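Local coordinates for Thiol:disulfide interchange protein DsbA (Pseudomonas aeruginosa, PDB 4ZL8), which probably introduces disulfide bonds into other periplasmic proteins by passing on its own redox-active disulfide, at residues H88-A93 with K118-E123; L63-G68 with T151-M156; H74-L79 with F132-Q137; S17-S22 with K142-A147. The protein carries 1 engineered substitution. All blocks are in the same frame, centred on the assembly; numbering follows the deposited sequence. Where two conformers were deposited one is given.

Contact 1. Residues H88-A93 with K118-E123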
loop_
_atom_site.group_PDB
_atom_site.type_symbol
_atom_site.label_atom_id
_atom_site.label_comp_id
_atom_site.label_asym_id
_atom_site.label_seq_id
_atom_site.Cartn_x
_atom_site.Cartn_y
_atom_site.Cartn_z
ATOM N N HIS A 88 11.504 -1.603 0.048
ATOM C CA HIS A 88 11.769 -0.279 -0.491
ATOM C C HIS A 88 12.835 -0.366 -1.565
ATOM O O HIS A 88 12.745 0.326 -2.582
ATOM C CB HIS A 88 12.211 0.680 0.608
ATOM C CG HIS A 88 12.605 2.035 0.113
ATOM N ND1 HIS A 88 11.710 3.076 -0.008
ATOM C CD2 HIS A 88 13.808 2.527 -0.265
ATOM C CE1 HIS A 88 12.344 4.148 -0.451
ATOM N NE2 HIS A 88 13.620 3.844 -0.607
ATOM N N ASP A 89 13.808 -1.249 -1.356
ATOM C CA ASP A 89 14.957 -1.353 -2.249
ATOM C C ASP A 89 14.632 -2.007 -3.596
ATOM O O ASP A 89 15.276 -1.702 -4.597
ATOM C CB ASP A 89 16.073 -2.153 -1.568
ATOM C CG ASP A 89 16.457 -1.591 -0.205
ATOM O OD1 ASP A 89 16.698 -0.365 -0.098
ATOM O OD2 ASP A 89 16.512 -2.384 0.761
ATOM N N VAL A 90 13.638 -2.886 -3.619
ATOM C CA VAL A 90 13.261 -3.616 -4.834
ATOM C C VAL A 90 11.873 -3.218 -5.358
ATOM O O VAL A 90 11.404 -3.765 -6.353
ATOM C CB VAL A 90 13.306 -5.137 -4.634
ATOM C CG1 VAL A 90 14.678 -5.593 -4.122
ATOM C CG2 VAL A 90 12.207 -5.607 -3.682
ATOM N N HIS A 91 11.255 -2.236 -4.709
ATOM C CA HIS A 91 9.878 -1.839 -5.024
ATOM C C HIS A 91 9.685 -1.464 -6.498
ATOM O O HIS A 91 8.803 -2.018 -7.176
ATOM C CB HIS A 91 9.488 -0.662 -4.124
ATOM C CG HIS A 91 8.115 -0.129 -4.384
ATOM N ND1 HIS A 91 6.977 -0.720 -3.890
ATOM C CD2 HIS A 91 7.708 0.965 -5.069
ATOM C CE1 HIS A 91 5.921 -0.027 -4.284
ATOM N NE2 HIS A 91 6.338 0.997 -4.995
ATOM N N ASN A 92 10.488 -0.546 -7.013
ATOM C CA ASN A 92 10.356 -0.103 -8.397
ATOM C C ASN A 92 10.616 -1.288 -9.324
ATOM O O ASN A 92 9.931 -1.457 -10.336
ATOM C CB ASN A 92 11.315 1.037 -8.755
ATOM C CG ASN A 92 11.055 2.318 -7.966
ATOM O OD1 ASN A 92 9.993 2.512 -7.390
ATOM N ND2 ASN A 92 12.044 3.200 -7.943
ATOM N N ALA A 93 11.603 -2.111 -8.989
ATOM C CA ALA A 93 11.946 -3.254 -9.829
ATOM C C ALA A 93 10.807 -4.264 -9.951
ATOM O O ALA A 93 10.627 -4.854 -11.020
ATOM C CB ALA A 93 13.210 -3.938 -9.301
ATOM N N LYS A 118 18.013 -9.211 -7.851
ATOM C CA LYS A 118 17.991 -7.891 -7.231
ATOM C C LYS A 118 18.644 -7.911 -5.846
ATOM O O LYS A 118 18.533 -6.941 -5.091
ATOM C CB LYS A 118 16.549 -7.380 -7.146
ATOM C CG LYS A 118 15.830 -7.345 -8.493
ATOM C CD LYS A 118 16.536 -6.471 -9.504
ATOM C CE LYS A 118 15.839 -6.489 -10.869
ATOM N NZ LYS A 118 16.452 -5.520 -11.815
ATOM N N GLY A 119 19.334 -9.005 -5.523
ATOM C CA GLY A 119 20.111 -9.104 -4.285
ATOM C C GLY A 119 19.415 -9.803 -3.126
ATOM O O GLY A 119 20.041 -10.011 -2.082
ATOM N N VAL A 120 18.164 -10.197 -3.288
ATOM C CA VAL A 120 17.409 -10.799 -2.201
ATOM C C VAL A 120 17.775 -12.270 -2.007
ATOM O O VAL A 120 17.712 -13.062 -2.947
ATOM C CB VAL A 120 15.904 -10.664 -2.460
ATOM C CG1 VAL A 120 15.062 -11.270 -1.331
ATOM C CG2 VAL A 120 15.555 -9.205 -2.653
ATOM N N ASP A 121 18.115 -12.617 -0.773
ATOM C CA ASP A 121 18.440 -13.977 -0.349
ATOM C C ASP A 121 17.256 -14.911 -0.636
ATOM O O ASP A 121 16.180 -14.734 -0.063
ATOM C CB ASP A 121 18.754 -13.882 1.147
ATOM C CG ASP A 121 19.063 -15.217 1.807
ATOM O OD1 ASP A 121 19.696 -15.171 2.884
ATOM O OD2 ASP A 121 18.657 -16.282 1.311
ATOM N N LYS A 122 17.450 -15.878 -1.541
ATOM C CA LYS A 122 16.348 -16.722 -2.007
ATOM C C LYS A 122 15.851 -17.646 -0.893
ATOM O O LYS A 122 14.643 -17.815 -0.722
ATOM C CB LYS A 122 16.749 -17.543 -3.249
ATOM C CG LYS A 122 15.804 -18.706 -3.578
ATOM C CD LYS A 122 16.047 -19.286 -4.981
ATOM C CE LYS A 122 14.990 -20.334 -5.326
ATOM N NZ LYS A 122 15.287 -21.025 -6.618
ATOM N N GLU A 123 16.774 -18.241 -0.148
ATOM C CA GLU A 123 16.371 -19.165 0.914
ATOM C C GLU A 123 15.613 -18.412 2.010
ATOM O O GLU A 123 14.619 -18.904 2.545
ATOM C CB GLU A 123 17.577 -19.913 1.490
ATOM C CG GLU A 123 18.108 -21.018 0.580
ATOM C CD GLU A 123 17.000 -21.898 -0.001
ATOM O OE1 GLU A 123 16.210 -22.463 0.786
ATOM O OE2 GLU A 123 16.913 -22.016 -1.247
#
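In the helical domain that DsbA proteins insert into the thioredoxin fold, Val-90 of helix 87-99 packs against Lys-118 and Val-120. These two lie in the turn between helix 108-116 and helix 122-129. The contact is small and apolar, burying 152 Å² over both sides. One methyl group of Val-90 makes two of the three closest residue contacts. Val-90 CG1 lies 4.0 Å from Lys-118 CB. The same CG1 is also 4.0 Å from Val-120 CG2. It is placed there by a chi1 of -55°, which sets CG1 opposite the carbonyl carbon. The two valine side chains meet at about a right angle, methyl against methyl.

Ala-93 follows along the helix. In the conformer given, Ala-93 CB meets the aliphatic part of Lys-118, 4.0 Å from Lys-118 CE. A bend in the lysine chain lets CD and CE lie along that methyl. Lys-118 was modelled in two conformers, so this outer touch is doubtful.

The backbone of the turn is held by local motifs. Gly-119 has a positive phi of 97° and is the C-prime residue of a Schellman motif that ends helix 108-116, with Val-120 N bonded to Leu-115 O. Asp-121 is then the N-cap of helix 122-129, where its OD2 accepts from Lys-124 N. Val-90 also touches Leu-81, and Val-120 touches Met-84, both of helix 70-84. Valines of a helix and an interhelical turn meeting over a third helix make up part of the apolar packing of the DsbA helical domain.

Contact 2. Residues L63-G68 with T151-M156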
loop_
_atom_site.group_PDB
_atom_site.type_symbol
_atom_site.label_atom_id
_atom_site.label_comp_id
_atom_site.label_asym_id
_atom_site.label_seq_id
_atom_site.Cartn_x
_atom_site.Cartn_y
_atom_site.Cartn_z
ATOM N N LEU A 63 -0.372 -0.985 1.624
ATOM C CA LEU A 63 -1.053 -2.176 2.100
ATOM C C LEU A 63 -1.573 -2.928 0.880
ATOM O O LEU A 63 -2.318 -2.362 0.086
ATOM C CB LEU A 63 -2.240 -1.785 2.973
ATOM C CG LEU A 63 -2.900 -2.937 3.734
ATOM C CD1 LEU A 63 -1.991 -3.500 4.823
ATOM C CD2 LEU A 63 -4.216 -2.410 4.308
ATOM N N PRO A 64 -1.170 -4.194 0.729
ATOM C CA PRO A 64 -1.650 -4.928 -0.439
ATOM C C PRO A 64 -3.099 -5.309 -0.269
ATOM O O PRO A 64 -3.489 -5.751 0.806
ATOM C CB PRO A 64 -0.774 -6.171 -0.441
ATOM C CG PRO A 64 -0.519 -6.429 0.997
ATOM C CD PRO A 64 -0.396 -5.055 1.629
ATOM N N ALA A 65 -3.891 -5.153 -1.325
ATOM C CA ALA A 65 -5.288 -5.565 -1.344
ATOM C C ALA A 65 -5.302 -7.052 -1.664
ATOM O O ALA A 65 -4.836 -7.487 -2.724
ATOM C CB ALA A 65 -6.064 -4.771 -2.373
ATOM N N LEU A 66 -5.783 -7.839 -0.708
ATOM C CA LEU A 66 -5.776 -9.291 -0.814
ATOM C C LEU A 66 -7.162 -9.751 -1.245
ATOM O O LEU A 66 -7.926 -10.326 -0.451
ATOM C CB LEU A 66 -5.358 -9.921 0.519
ATOM C CG LEU A 66 -4.021 -9.410 1.046
ATOM C CD1 LEU A 66 -3.766 -9.988 2.430
ATOM C CD2 LEU A 66 -2.874 -9.738 0.107
ATOM N N PHE A 67 -7.460 -9.507 -2.513
ATOM C CA PHE A 67 -8.802 -9.691 -3.062
ATOM C C PHE A 67 -8.911 -10.999 -3.836
ATOM O O PHE A 67 -9.802 -11.163 -4.679
ATOM C CB PHE A 67 -9.163 -8.507 -3.957
ATOM C CG PHE A 67 -9.402 -7.230 -3.200
ATOM C CD1 PHE A 67 -9.322 -7.208 -1.812
ATOM C CD2 PHE A 67 -9.708 -6.055 -3.863
ATOM C CE1 PHE A 67 -9.543 -6.048 -1.107
ATOM C CE2 PHE A 67 -9.928 -4.887 -3.151
ATOM C CZ PHE A 67 -9.846 -4.886 -1.779
ATOM N N GLY A 68 -8.001 -11.917 -3.561
ATOM C CA GLY A 68 -8.054 -13.242 -4.148
ATOM C C GLY A 68 -7.028 -13.529 -5.229
ATOM O O GLY A 68 -6.519 -12.641 -5.898
ATOM N N THR A 151 -12.941 -1.509 -2.081
ATOM C CA THR A 151 -13.377 -2.489 -3.078
ATOM C C THR A 151 -12.601 -2.385 -4.381
ATOM O O THR A 151 -12.980 -2.984 -5.394
ATOM C CB THR A 151 -14.889 -2.393 -3.377
ATOM O OG1 THR A 151 -15.223 -1.066 -3.773
ATOM C CG2 THR A 151 -15.711 -2.790 -2.144
ATOM N N GLY A 152 -11.519 -1.637 -4.368
ATOM C CA GLY A 152 -10.619 -1.593 -5.496
ATOM C C GLY A 152 -9.428 -0.728 -5.172
ATOM O O GLY A 152 -9.346 -0.127 -4.082
ATOM N N VAL A 153 -8.496 -0.665 -6.115
ATOM C CA VAL A 153 -7.216 0.000 -5.923
ATOM C C VAL A 153 -6.860 0.797 -7.179
ATOM O O VAL A 153 -7.399 0.504 -8.262
ATOM C CB VAL A 153 -6.104 -1.021 -5.605
ATOM C CG1 VAL A 153 -6.367 -1.672 -4.243
ATOM C CG2 VAL A 153 -5.966 -2.071 -6.681
ATOM N N PRO A 154 -5.986 1.800 -7.040
ATOM C CA PRO A 154 -5.424 2.305 -5.779
ATOM C C PRO A 154 -6.459 3.100 -4.993
ATOM O O PRO A 154 -7.255 3.835 -5.569
ATOM C CB PRO A 154 -4.270 3.183 -6.248
ATOM C CG PRO A 154 -4.674 3.637 -7.629
ATOM C CD PRO A 154 -5.486 2.528 -8.222
ATOM N N THR A 155 -6.418 2.956 -3.665
ATOM C CA THR A 155 -7.286 3.703 -2.759
ATOM C C THR A 155 -6.453 4.173 -1.596
ATOM O O THR A 155 -5.583 3.455 -1.101
ATOM C CB THR A 155 -8.436 2.836 -2.248
ATOM O OG1 THR A 155 -9.271 2.459 -3.349
ATOM C CG2 THR A 155 -9.300 3.562 -1.215
ATOM N N MET A 156 -6.710 5.406 -1.186
ATOM C CA MET A 156 -6.002 6.014 -0.068
ATOM C C MET A 156 -6.899 6.030 1.167
ATOM O O MET A 156 -8.112 6.243 1.073
ATOM C CB MET A 156 -5.672 7.467 -0.388
ATOM C CG MET A 156 -4.894 7.690 -1.665
ATOM S SD MET A 156 -3.302 6.842 -1.706
ATOM C CE MET A 156 -2.487 7.505 -0.288
#
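Phe-67 lays one corner of its ring against the backbone of Thr-151 and Gly-152, in the loop that leads to the cis-proline of the thioredoxin fold. Gly-152 N sits at the ring edge, near its plane, 3.8 Å from Phe-67 CE2. The carbonyl carbon of Thr-151 approaches the same CE2 obliquely, at 3.9 Å. Within its own segment the ring is backed by Ala-65, whose CB stands 3.7 Å above the plane and over the ring centre. Trp-71 of helix 70-84 also meets the Phe-67 ring.

Ala-65 CB has a second neighbour across the contact. It touches Val-153 CG1 at 3.6 Å, a close methyl-to-methyl meeting. A chi1 of -66° turns this methyl opposite the carbonyl carbon of Val-153. Ala-65 and Val-153 both touch Trp-71 as well, so the indole completes a small apolar group.

Val-153 is the residue before Pro-154, and the peptide bond between them is cis. In thioredoxin-like proteins this loop lies beside the CxxC motif, and here both Val-153 and Pro-154 touch Cys-40 of the predicted redox-active pair. Glycerol, probably from the crystallisation liquor, is hydrogen-bonded to Thr-151 N, and glycerol is likewise bonded to Val-153 N. Both N-H groups are thus within reach of small polar molecules.

The loop is also tied to its own strand. Thr-155 OG1 donates to Gly-152 O at 2.7 Å, with a C=O...OG1 angle of 135° and the donor raised 40° out of the carbonyl plane.

Contact 3. Residues H74-L79 with F132-Q137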
loop_
_atom_site.group_PDB
_atom_site.type_symbol
_atom_site.label_atom_id
_atom_site.label_comp_id
_atom_site.label_asym_id
_atom_site.label_seq_id
_atom_site.Cartn_x
_atom_site.Cartn_y
_atom_site.Cartn_z
ATOM N N HIS A 74 0.720 -11.849 -4.918
ATOM C CA HIS A 74 1.541 -10.664 -5.022
ATOM C C HIS A 74 1.567 -9.900 -3.712
ATOM O O HIS A 74 2.599 -9.287 -3.361
ATOM C CB HIS A 74 1.081 -9.759 -6.174
ATOM C CG HIS A 74 1.489 -10.252 -7.517
ATOM N ND1 HIS A 74 0.941 -9.760 -8.678
ATOM C CD2 HIS A 74 2.380 -11.203 -7.889
ATOM C CE1 HIS A 74 1.496 -10.364 -9.713
ATOM N NE2 HIS A 74 2.365 -11.253 -9.264
ATOM N N GLY A 75 0.449 -9.910 -2.986
ATOM C CA GLY A 75 0.412 -9.286 -1.679
ATOM C C GLY A 75 1.291 -10.004 -0.672
ATOM O O GLY A 75 1.934 -9.374 0.178
ATOM N N GLN A 76 1.344 -11.323 -0.764
ATOM C CA GLN A 76 2.182 -12.112 0.122
ATOM C C GLN A 76 3.674 -11.852 -0.186
ATOM O O GLN A 76 4.499 -11.763 0.729
ATOM C CB GLN A 76 1.815 -13.587 0.013
ATOM C CG GLN A 76 2.421 -14.441 1.120
ATOM C CD GLN A 76 1.792 -15.797 1.236
ATOM O OE1 GLN A 76 0.621 -15.990 0.905
ATOM N NE2 GLN A 76 2.564 -16.758 1.714
ATOM N N MET A 77 4.016 -11.651 -1.454
ATOM C CA MET A 77 5.361 -11.236 -1.837
ATOM C C MET A 77 5.688 -9.880 -1.192
ATOM O O MET A 77 6.750 -9.713 -0.578
ATOM C CB MET A 77 5.496 -11.185 -3.370
ATOM C CG MET A 77 6.807 -10.533 -3.822
ATOM S SD MET A 77 7.123 -10.647 -5.590
ATOM C CE MET A 77 5.715 -9.726 -6.217
ATOM N N PHE A 78 4.774 -8.918 -1.300
ATOM C CA PHE A 78 4.980 -7.603 -0.688
ATOM C C PHE A 78 5.279 -7.732 0.799
ATOM O O PHE A 78 6.244 -7.169 1.313
ATOM C CB PHE A 78 3.748 -6.721 -0.876
ATOM C CG PHE A 78 3.812 -5.421 -0.121
ATOM C CD1 PHE A 78 4.496 -4.337 -0.633
ATOM C CD2 PHE A 78 3.193 -5.289 1.097
ATOM C CE1 PHE A 78 4.565 -3.149 0.061
ATOM C CE2 PHE A 78 3.258 -4.098 1.788
ATOM C CZ PHE A 78 3.946 -3.027 1.254
ATOM N N LEU A 79 4.431 -8.474 1.507
ATOM C CA LEU A 79 4.585 -8.588 2.950
ATOM C C LEU A 79 5.862 -9.323 3.341
ATOM O O LEU A 79 6.484 -9.001 4.342
ATOM C CB LEU A 79 3.367 -9.261 3.587
ATOM C CG LEU A 79 2.088 -8.459 3.483
ATOM C CD1 LEU A 79 0.877 -9.299 3.885
ATOM C CD2 LEU A 79 2.142 -7.201 4.314
ATOM N N PHE A 132 4.814 -18.756 9.442
ATOM C CA PHE A 132 3.596 -18.496 10.180
ATOM C C PHE A 132 3.405 -16.998 10.420
ATOM O O PHE A 132 2.275 -16.498 10.485
ATOM C CB PHE A 132 3.542 -19.311 11.480
ATOM C CG PHE A 132 4.624 -18.963 12.494
ATOM C CD1 PHE A 132 4.521 -17.833 13.287
ATOM C CD2 PHE A 132 5.732 -19.787 12.659
ATOM C CE1 PHE A 132 5.490 -17.525 14.221
ATOM C CE2 PHE A 132 6.697 -19.474 13.599
ATOM C CZ PHE A 132 6.577 -18.347 14.357
ATOM N N ALA A 133 4.494 -16.253 10.544
ATOM C CA ALA A 133 4.357 -14.836 10.799
ATOM C C ALA A 133 3.671 -14.146 9.629
ATOM O O ALA A 133 2.840 -13.252 9.799
ATOM C CB ALA A 133 5.721 -14.196 11.116
ATOM N N ILE A 134 4.037 -14.553 8.415
ATOM C CA ILE A 134 3.443 -13.979 7.214
ATOM C C ILE A 134 1.961 -14.377 7.107
ATOM O O ILE A 134 1.150 -13.584 6.661
ATOM C CB ILE A 134 4.277 -14.314 5.965
ATOM C CG1 ILE A 134 5.559 -13.454 5.957
ATOM C CG2 ILE A 134 3.458 -14.104 4.692
ATOM C CD1 ILE A 134 5.347 -11.961 5.769
ATOM N N LYS A 135 1.582 -15.558 7.570
ATOM C CA LYS A 135 0.162 -15.903 7.623
ATOM C C LYS A 135 -0.609 -14.883 8.453
ATOM O O LYS A 135 -1.711 -14.455 8.074
ATOM C CB LYS A 135 -0.041 -17.331 8.117
ATOM C CG LYS A 135 0.312 -18.337 7.035
ATOM C CD LYS A 135 0.120 -19.766 7.461
ATOM C CE LYS A 135 0.370 -20.690 6.283
ATOM N NZ LYS A 135 1.589 -20.322 5.500
ATOM N N GLY A 136 -0.032 -14.472 9.575
ATOM C CA GLY A 136 -0.630 -13.454 10.419
ATOM C C GLY A 136 -0.700 -12.095 9.757
ATOM O O GLY A 136 -1.720 -11.411 9.843
ATOM N N GLN A 137 0.368 -11.687 9.086
ATOM C CA GLN A 137 0.364 -10.417 8.390
ATOM C C GLN A 137 -0.680 -10.392 7.277
ATOM O O GLN A 137 -1.320 -9.368 7.050
ATOM C CB GLN A 137 1.757 -10.061 7.854
ATOM C CG GLN A 137 2.789 -9.851 8.961
ATOM C CD GLN A 137 2.423 -8.688 9.845
ATOM O OE1 GLN A 137 2.078 -7.615 9.357
ATOM N NE2 GLN A 137 2.485 -8.897 11.154
#
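The amide nitrogen NE2 of Gln-76 is hydrogen-bonded to Tyr-129 O at the end of helix 122-129, and on the way there the Gln-76 chain passes over Ile-134. This is a helix-helix crossing. Helix 70-84 belongs to the helical domain inserted in the thioredoxin fold of DsbA, and helix 132-148 runs from that domain back to the sheet. The axes of the two short segments approach to 10.1 Å and run at 116° to each other. The buried surface is 229 Å², nearly all of it from four residues.

Ile-134 meets two partners with its two branches. CG2 meets the aliphatic stem of Gln-76, 3.7 Å from Gln-76 CG. The glutamine reaches it because its CG points opposite the backbone N (chi1 -167°) and the chain stays extended. The other branch ends in CD1, which lies 4.0 Å from Leu-79 CB. The same CD1 packs at 3.5 Å from Leu-79 O, so it rests on the backbone of helix 70-84 as well as on a side chain. Ile-134 N is bonded to Ser-131 OG, at the start of its helix.

Met-138, on the same helix as Ile-134, also touches Gln-76 and Leu-79. Leu-79 then bridges to the next turn of helix 132-148. Leu-79 CD1 is 4.1 Å from Gln-137 CB and 3.9 Å from Gln-137 O.

Contact 4. Residues S17-S22 with K142-A147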
loop_
_atom_site.group_PDB
_atom_site.type_symbol
_atom_site.label_atom_id
_atom_site.label_comp_id
_atom_site.label_asym_id
_atom_site.label_seq_id
_atom_site.Cartn_x
_atom_site.Cartn_y
_atom_site.Cartn_z
ATOM N N SER A 17 -16.953 4.071 11.294
ATOM C CA SER A 17 -16.179 3.312 12.282
ATOM C C SER A 17 -14.691 3.454 11.949
ATOM O O SER A 17 -14.162 2.665 11.176
ATOM C CB SER A 17 -16.581 1.838 12.274
ATOM O OG SER A 17 -17.924 1.648 12.700
ATOM N N PRO A 18 -14.036 4.492 12.496
ATOM C CA PRO A 18 -12.603 4.672 12.263
ATOM C C PRO A 18 -11.800 3.451 12.685
ATOM O O PRO A 18 -12.176 2.712 13.601
ATOM C CB PRO A 18 -12.239 5.880 13.126
ATOM C CG PRO A 18 -13.520 6.618 13.324
ATOM C CD PRO A 18 -14.607 5.573 13.320
ATOM N N VAL A 19 -10.699 3.243 11.984
ATOM C CA VAL A 19 -9.879 2.046 12.109
ATOM C C VAL A 19 -8.572 2.420 12.820
ATOM O O VAL A 19 -8.005 3.488 12.569
ATOM C CB VAL A 19 -9.587 1.487 10.706
ATOM C CG1 VAL A 19 -8.775 0.226 10.765
ATOM C CG2 VAL A 19 -10.915 1.242 9.944
ATOM N N PRO A 20 -8.080 1.552 13.722
ATOM C CA PRO A 20 -6.799 1.869 14.367
ATOM C C PRO A 20 -5.684 1.981 13.345
ATOM O O PRO A 20 -5.694 1.332 12.308
ATOM C CB PRO A 20 -6.567 0.668 15.300
ATOM C CG PRO A 20 -7.955 0.098 15.537
ATOM C CD PRO A 20 -8.698 0.329 14.257
ATOM N N VAL A 21 -4.692 2.804 13.671
ATOM C CA VAL A 21 -3.564 3.035 12.768
ATOM C C VAL A 21 -2.374 2.137 13.131
ATOM O O VAL A 21 -2.251 1.676 14.254
ATOM C CB VAL A 21 -3.131 4.508 12.738
ATOM C CG1 VAL A 21 -4.284 5.392 12.260
ATOM C CG2 VAL A 21 -2.610 4.975 14.103
ATOM N N SER A 22 -1.498 1.913 12.167
ATOM C CA SER A 22 -0.408 0.964 12.332
ATOM C C SER A 22 0.683 1.470 13.269
ATOM O O SER A 22 1.359 0.671 13.920
ATOM C CB SER A 22 0.196 0.604 10.969
ATOM O OG SER A 22 0.653 1.729 10.259
ATOM N N LYS A 142 -5.914 -8.390 5.263
ATOM C CA LYS A 142 -7.257 -8.682 4.798
ATOM C C LYS A 142 -8.288 -7.965 5.652
ATOM O O LYS A 142 -9.208 -7.323 5.143
ATOM C CB LYS A 142 -7.505 -10.190 4.845
ATOM C CG LYS A 142 -8.876 -10.601 4.384
ATOM C CD LYS A 142 -9.050 -12.119 4.516
ATOM C CE LYS A 142 -10.479 -12.573 4.245
ATOM N NZ LYS A 142 -10.832 -12.511 2.797
ATOM N N LYS A 143 -8.123 -8.073 6.965
ATOM C CA LYS A 143 -9.071 -7.477 7.892
ATOM C C LYS A 143 -9.059 -5.948 7.790
ATOM O O LYS A 143 -10.097 -5.318 7.912
ATOM C CB LYS A 143 -8.777 -7.921 9.324
ATOM C CG LYS A 143 -9.136 -9.368 9.610
ATOM C CD LYS A 143 -9.078 -9.664 11.102
ATOM C CE LYS A 143 -9.473 -11.101 11.410
ATOM N NZ LYS A 143 -9.654 -11.321 12.871
ATOM N N LEU A 144 -7.889 -5.351 7.563
ATOM C CA LEU A 144 -7.839 -3.890 7.385
ATOM C C LEU A 144 -8.609 -3.431 6.161
ATOM O O LEU A 144 -9.399 -2.493 6.232
ATOM C CB LEU A 144 -6.395 -3.384 7.336
ATOM C CG LEU A 144 -5.684 -3.366 8.675
ATOM C CD1 LEU A 144 -4.181 -3.135 8.465
ATOM C CD2 LEU A 144 -6.259 -2.296 9.621
ATOM N N ALA A 145 -8.442 -4.112 5.039
ATOM C CA ALA A 145 -9.151 -3.703 3.842
ATOM C C ALA A 145 -10.665 -3.823 4.053
ATOM O O ALA A 145 -11.428 -2.985 3.582
ATOM C CB ALA A 145 -8.698 -4.529 2.642
ATOM N N MET A 146 -11.106 -4.870 4.753
ATOM C CA MET A 146 -12.511 -5.013 5.099
ATOM C C MET A 146 -13.010 -3.861 5.975
ATOM O O MET A 146 -14.091 -3.329 5.769
ATOM C CB MET A 146 -12.742 -6.344 5.811
ATOM C CG MET A 146 -12.496 -7.560 4.913
ATOM S SD MET A 146 -12.491 -9.129 5.820
ATOM C CE MET A 146 -14.119 -9.086 6.553
ATOM N N ALA A 147 -12.203 -3.479 6.959
ATOM C CA ALA A 147 -12.568 -2.377 7.848
ATOM C C ALA A 147 -12.611 -1.035 7.119
ATOM O O ALA A 147 -13.399 -0.161 7.462
ATOM C CB ALA A 147 -11.592 -2.297 9.022
HETATM O O HOH W 1 -14.463 0.163 9.960
#
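An extended loop, residues 17-22, passes the last turns of helix 132-148, and the backbones come closest at Val-19 and Ala-147, whose CA atoms are 6.7 Å apart. The loop links strand 13-14 to strand 27-33 of the thioredoxin fold. Val-19 is its one side chain in direct touch with the helix, and it is buried.

The two methyl groups of Val-19 divide the work. CG1 meets the end of Leu-144, with Val-19 CG1 3.7 Å from Leu-144 CD2. CG2 meets the next turn of the helix, with Val-19 CG2 3.7 Å from Ala-147 CB. The split follows from a chi1 of -178°, which puts CG1 opposite the backbone N and CG2 opposite the carbonyl carbon. The valine thus fits between residues three apart in sequence. Leu-144 reaches over with one branch, while Ala-147 offers its short CB directly.

A water lies between the two backbones next to this apolar spot. It is 2.8 Å from Ser-17 O and 2.7 Å from Ala-147 O, a carbonyl close to the C-terminal end of the helix. It can donate to either, but other acceptors nearby compete for its protons, so it probably does not donate to both at all times.

The loop has other anchors. Val-19 is backbone-bonded to Gly-160, and Ser-22 OG is hydrogen-bonded to Glu-28 OE2. Leu-144 also touches Leu-63 of strand 58-64, and Ala-145 packs on Leu-32 of strand 27-33, so the helix rests on two strands of the sheet as well as on the loop.

Contacts 3 and 4 both use helix 132-148, its first turns in the helical region and its last turns beside the sheet. Contacts 1 and 4 lie on opposite sides of the chain's centre, about 28 Å apart between centres. Contact 2 is a surface contact, yet it is nearest the middle of the chain and adjoins Cys-40 of the predicted redox-active pair. The other three are partly buried. Contact 2 touches contact 3 through Pro-64 against Gly-75 and Phe-78, and contact 4 through Phe-67 against Ala-145. Contacts 1 and 3 rest on aliphatic packing, contact 2 adds an aromatic edge on backbone, and contact 4 adds a water between backbones.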